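Local coordinates for amidohydrolase 2 (Bifidobacterium longum subsp. infantis, PDB 6UVZ), which is probably a hydrolase of the metal-dependent amidohydrolase superfamily, its precise substrate not established, at residues A[16-28]-A[60-72]. Numbering follows the deposited sequence.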
# COMPACT_ATOMS: atom_id res chain seq x y z
N TRP A 16 13.13 5.20 -6.17
CA TRP A 16 14.45 4.82 -5.69
C TRP A 16 15.50 5.25 -6.71
O TRP A 16 15.19 5.56 -7.86
CB TRP A 16 14.55 3.32 -5.42
CG TRP A 16 14.27 2.44 -6.61
CD1 TRP A 16 15.08 2.25 -7.69
CD2 TRP A 16 13.12 1.63 -6.82
NE1 TRP A 16 14.49 1.37 -8.57
CE2 TRP A 16 13.29 0.98 -8.06
CE3 TRP A 16 11.95 1.40 -6.09
CZ2 TRP A 16 12.33 0.11 -8.58
CZ3 TRP A 16 11.00 0.53 -6.61
CH2 TRP A 16 11.20 -0.11 -7.84
N ASP A 17 16.75 5.26 -6.25
CA ASP A 17 17.91 5.56 -7.09
C ASP A 17 18.94 4.46 -6.86
O ASP A 17 19.51 4.38 -5.75
CB ASP A 17 18.48 6.94 -6.76
CG ASP A 17 19.57 7.36 -7.73
OD1 ASP A 17 19.80 6.66 -8.73
OD2 ASP A 17 20.21 8.41 -7.47
N PRO A 18 19.21 3.61 -7.85
CA PRO A 18 20.11 2.47 -7.62
C PRO A 18 21.56 2.86 -7.33
O PRO A 18 22.32 2.01 -6.85
CB PRO A 18 20.01 1.67 -8.93
CG PRO A 18 19.60 2.68 -9.95
CD PRO A 18 18.71 3.65 -9.24
N ASP A 19 21.96 4.10 -7.60
CA ASP A 19 23.32 4.54 -7.30
C ASP A 19 23.46 5.01 -5.86
O ASP A 19 24.35 4.55 -5.13
CB ASP A 19 23.75 5.65 -8.26
CG ASP A 19 23.93 5.15 -9.68
OD1 ASP A 19 22.94 5.13 -10.44
OD2 ASP A 19 25.07 4.78 -10.03
N ALA A 20 22.59 5.92 -5.42
CA ALA A 20 22.66 6.45 -4.07
C ALA A 20 22.11 5.48 -3.03
O ALA A 20 22.50 5.56 -1.85
CB ALA A 20 21.90 7.77 -3.97
N GLN A 21 21.24 4.56 -3.42
CA GLN A 21 20.62 3.61 -2.50
C GLN A 21 21.06 2.19 -2.82
O GLN A 21 21.52 1.89 -3.93
CB GLN A 21 19.09 3.71 -2.56
CG GLN A 21 18.54 5.05 -2.11
CD GLN A 21 17.03 5.14 -2.27
OE1 GLN A 21 16.53 5.51 -3.33
NE2 GLN A 21 16.30 4.80 -1.21
N ASP A 22 20.92 1.32 -1.83
CA ASP A 22 21.28 -0.09 -1.95
C ASP A 22 20.02 -0.92 -1.76
O ASP A 22 19.52 -1.06 -0.63
CB ASP A 22 22.35 -0.47 -0.92
CG ASP A 22 22.82 -1.91 -1.07
OD1 ASP A 22 22.53 -2.53 -2.11
OD2 ASP A 22 23.48 -2.41 -0.14
N LEU A 23 19.50 -1.47 -2.85
CA LEU A 23 18.31 -2.32 -2.80
C LEU A 23 18.71 -3.74 -3.17
O LEU A 23 18.96 -4.02 -4.36
CB LEU A 23 17.22 -1.80 -3.74
CG LEU A 23 16.31 -0.69 -3.23
CD1 LEU A 23 17.06 0.62 -3.01
CD2 LEU A 23 15.14 -0.47 -4.18
N PRO A 24 18.78 -4.67 -2.21
CA PRO A 24 19.25 -6.03 -2.56
C PRO A 24 18.28 -6.79 -3.45
O PRO A 24 18.72 -7.56 -4.31
CB PRO A 24 19.41 -6.69 -1.19
CG PRO A 24 18.46 -5.96 -0.30
CD PRO A 24 18.46 -4.54 -0.78
N TRP A 25 16.97 -6.60 -3.26
CA TRP A 25 15.98 -7.30 -4.07
C TRP A 25 15.99 -6.88 -5.53
O TRP A 25 15.33 -7.52 -6.35
CB TRP A 25 14.59 -7.10 -3.48
CG TRP A 25 14.13 -5.67 -3.49
CD1 TRP A 25 14.36 -4.73 -2.54
CD2 TRP A 25 13.36 -5.02 -4.51
NE1 TRP A 25 13.79 -3.53 -2.90
CE2 TRP A 25 13.16 -3.69 -4.11
CE3 TRP A 25 12.82 -5.44 -5.73
CZ2 TRP A 25 12.45 -2.77 -4.87
CZ3 TRP A 25 12.11 -4.53 -6.49
CH2 TRP A 25 11.93 -3.21 -6.06
N LEU A 26 16.73 -5.82 -5.88
CA LEU A 26 16.81 -5.36 -7.26
C LEU A 26 17.72 -6.22 -8.12
O LEU A 26 17.70 -6.08 -9.35
CB LEU A 26 17.28 -3.90 -7.29
CG LEU A 26 16.57 -2.98 -8.28
CD1 LEU A 26 15.07 -3.04 -8.08
CD2 LEU A 26 17.08 -1.55 -8.13
N ALA A 27 18.52 -7.10 -7.51
CA ALA A 27 19.36 -8.00 -8.28
C ALA A 27 18.50 -9.03 -9.02
O ALA A 27 17.48 -9.49 -8.51
CB ALA A 27 20.35 -8.72 -7.37
N GLY A 28 18.92 -9.37 -10.24
CA GLY A 28 18.14 -10.24 -11.08
C GLY A 28 16.96 -9.59 -11.76
O GLY A 28 16.24 -10.26 -12.51
N VAL A 60 10.78 1.06 0.24
CA VAL A 60 11.25 0.24 -0.87
C VAL A 60 12.16 -0.89 -0.38
O VAL A 60 12.90 -1.47 -1.18
CB VAL A 60 11.96 1.09 -1.94
CG1 VAL A 60 11.00 2.11 -2.52
CG2 VAL A 60 13.18 1.78 -1.34
N ASP A 61 12.11 -1.22 0.91
CA ASP A 61 12.92 -2.28 1.50
C ASP A 61 14.41 -2.03 1.25
O ASP A 61 15.15 -2.90 0.78
CB ASP A 61 12.50 -3.66 0.96
CG ASP A 61 12.98 -4.80 1.84
OD1 ASP A 61 12.43 -4.96 2.96
OD2 ASP A 61 13.89 -5.53 1.42
N ALA A 62 14.85 -0.81 1.57
CA ALA A 62 16.23 -0.42 1.36
C ALA A 62 17.13 -1.04 2.43
O ALA A 62 16.68 -1.42 3.52
CB ALA A 62 16.37 1.10 1.38
N ALA A 63 18.42 -1.13 2.11
CA ALA A 63 19.37 -1.71 3.05
C ALA A 63 19.62 -0.78 4.23
O ALA A 63 19.73 -1.24 5.37
CB ALA A 63 20.69 -2.04 2.33
N ASP A 64 19.72 0.52 3.97
CA ASP A 64 19.93 1.52 5.01
C ASP A 64 18.61 2.28 5.19
O ASP A 64 18.30 3.19 4.41
CB ASP A 64 21.07 2.46 4.64
CG ASP A 64 21.49 3.36 5.79
OD1 ASP A 64 20.87 3.29 6.87
OD2 ASP A 64 22.46 4.13 5.61
N HIS A 65 17.85 1.90 6.21
CA HIS A 65 16.57 2.55 6.46
C HIS A 65 16.75 3.99 6.91
O HIS A 65 15.89 4.84 6.63
CB HIS A 65 15.76 1.77 7.49
CG HIS A 65 16.41 1.70 8.84
ND1 HIS A 65 17.31 0.71 9.18
CD2 HIS A 65 16.30 2.49 9.93
CE1 HIS A 65 17.72 0.89 10.42
NE2 HIS A 65 17.12 1.96 10.90
N GLU A 66 17.86 4.30 7.59
CA GLU A 66 18.12 5.68 7.99
C GLU A 66 18.37 6.56 6.78
O GLU A 66 17.96 7.73 6.76
CB GLU A 66 19.30 5.73 8.95
CG GLU A 66 19.63 7.12 9.47
CD GLU A 66 20.63 7.10 10.61
OE1 GLU A 66 20.79 6.05 11.25
OE2 GLU A 66 21.27 8.15 10.85
N LEU A 67 19.03 6.03 5.75
CA LEU A 67 19.20 6.78 4.51
C LEU A 67 17.87 7.02 3.82
O LEU A 67 17.64 8.10 3.27
CB LEU A 67 20.17 6.05 3.58
CG LEU A 67 20.31 6.62 2.17
CD1 LEU A 67 20.84 8.04 2.21
CD2 LEU A 67 21.21 5.73 1.32
N GLU A 68 16.98 6.02 3.83
CA GLU A 68 15.67 6.19 3.22
C GLU A 68 14.83 7.22 3.96
O GLU A 68 14.05 7.94 3.34
CB GLU A 68 14.94 4.85 3.18
CG GLU A 68 13.61 4.89 2.45
CD GLU A 68 12.86 3.58 2.54
OE1 GLU A 68 13.09 2.82 3.50
OE2 GLU A 68 12.03 3.32 1.64
N ASP A 69 14.98 7.31 5.29
CA ASP A 69 14.28 8.34 6.04
C ASP A 69 14.76 9.73 5.66
O ASP A 69 13.95 10.65 5.49
CB ASP A 69 14.46 8.11 7.55
CG ASP A 69 13.97 6.75 8.00
OD1 ASP A 69 13.08 6.18 7.34
OD2 ASP A 69 14.49 6.24 9.01
N ARG A 70 16.08 9.90 5.50
CA ARG A 70 16.62 11.21 5.16
C ARG A 70 16.26 11.60 3.74
O ARG A 70 15.85 12.74 3.48
CB ARG A 70 18.14 11.22 5.36
CG ARG A 70 18.80 12.52 4.95
CD ARG A 70 20.31 12.47 5.14
NE ARG A 70 20.97 11.61 4.17
CZ ARG A 70 21.44 12.03 3.00
NH1 ARG A 70 21.33 13.30 2.66
NH2 ARG A 70 22.03 11.17 2.17
N LEU A 71 16.42 10.67 2.79
CA LEU A 71 16.16 10.98 1.39
C LEU A 71 14.71 11.38 1.14
O LEU A 71 14.44 12.08 0.16
CB LEU A 71 16.52 9.79 0.50
CG LEU A 71 18.01 9.53 0.28
CD1 LEU A 71 18.22 8.38 -0.69
CD2 LEU A 71 18.70 10.80 -0.22
N LEU A 72 13.79 10.97 2.00
CA LEU A 72 12.39 11.33 1.82
C LEU A 72 11.98 12.57 2.60
O LEU A 72 10.92 13.14 2.31
CB LEU A 72 11.48 10.16 2.18
CG LEU A 72 11.15 9.37 0.93
CD1 LEU A 72 11.81 8.00 0.96
CD2 LEU A 72 9.65 9.27 0.75
O HOH W 1 17.91 4.08 1.39
O HOH W 2 20.00 2.08 1.09
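Asp22 and Ala63 join the two backbones where the loop after strand 7-13 runs past the loop leading into helix 65-73: Ala63 N donates to Asp22 O at 3.0 Å, with an N-H...O angle of 153°. Beside this bond the methyl of Ala63 rests against the Asp22 carboxylate, CB to OD2 3.7 Å.

The second direct bond comes from an indole. Trp25 NE1 reaches Val60 O at 2.8 Å, although that oxygen sits 21° out of the ring plane; chi1 of 63° sets CG between the backbone N and the carbonyl carbon, which brings the pyrrole N-H to Val60 O. Next to it Val60 fills an apolar niche, its CG1 at the edge of the Trp16 ring (CE3 3.8 Å) and its CG2 near Leu23 CD2. Leu23 CD2 and Trp25 CZ2 lie over the same face of the Trp16 ring, both offset to its rim. An alanine in place of Trp25 would probably leave Val60 O without its indole donor and uncover part of that face.

Near the helix, water enters the contact. Gln21 lays its CG against Leu71 CD1 at 3.6 Å, while its amide is held at both ends: OE1 accepts from Asp17 N, and NE2 donates to a water that in turn donates to Asp64 O. A second water accepts from both Asp22 N and Asp64 N. From the helix, Glu68 OE2 takes Val60 N at 2.9 Å on its syn side and also bonds Tyr57.

Chemically, direct bonds serve Asp22 O, Val60 O and Val60 N, and two waters link Gln21 and Asp22 to Asp64, just before the helix. With the apolar cluster they join the loops following the first two strands of this TIM-barrel-type fold, at the barrel's C-terminal end, which in this superfamily generally carries the active site.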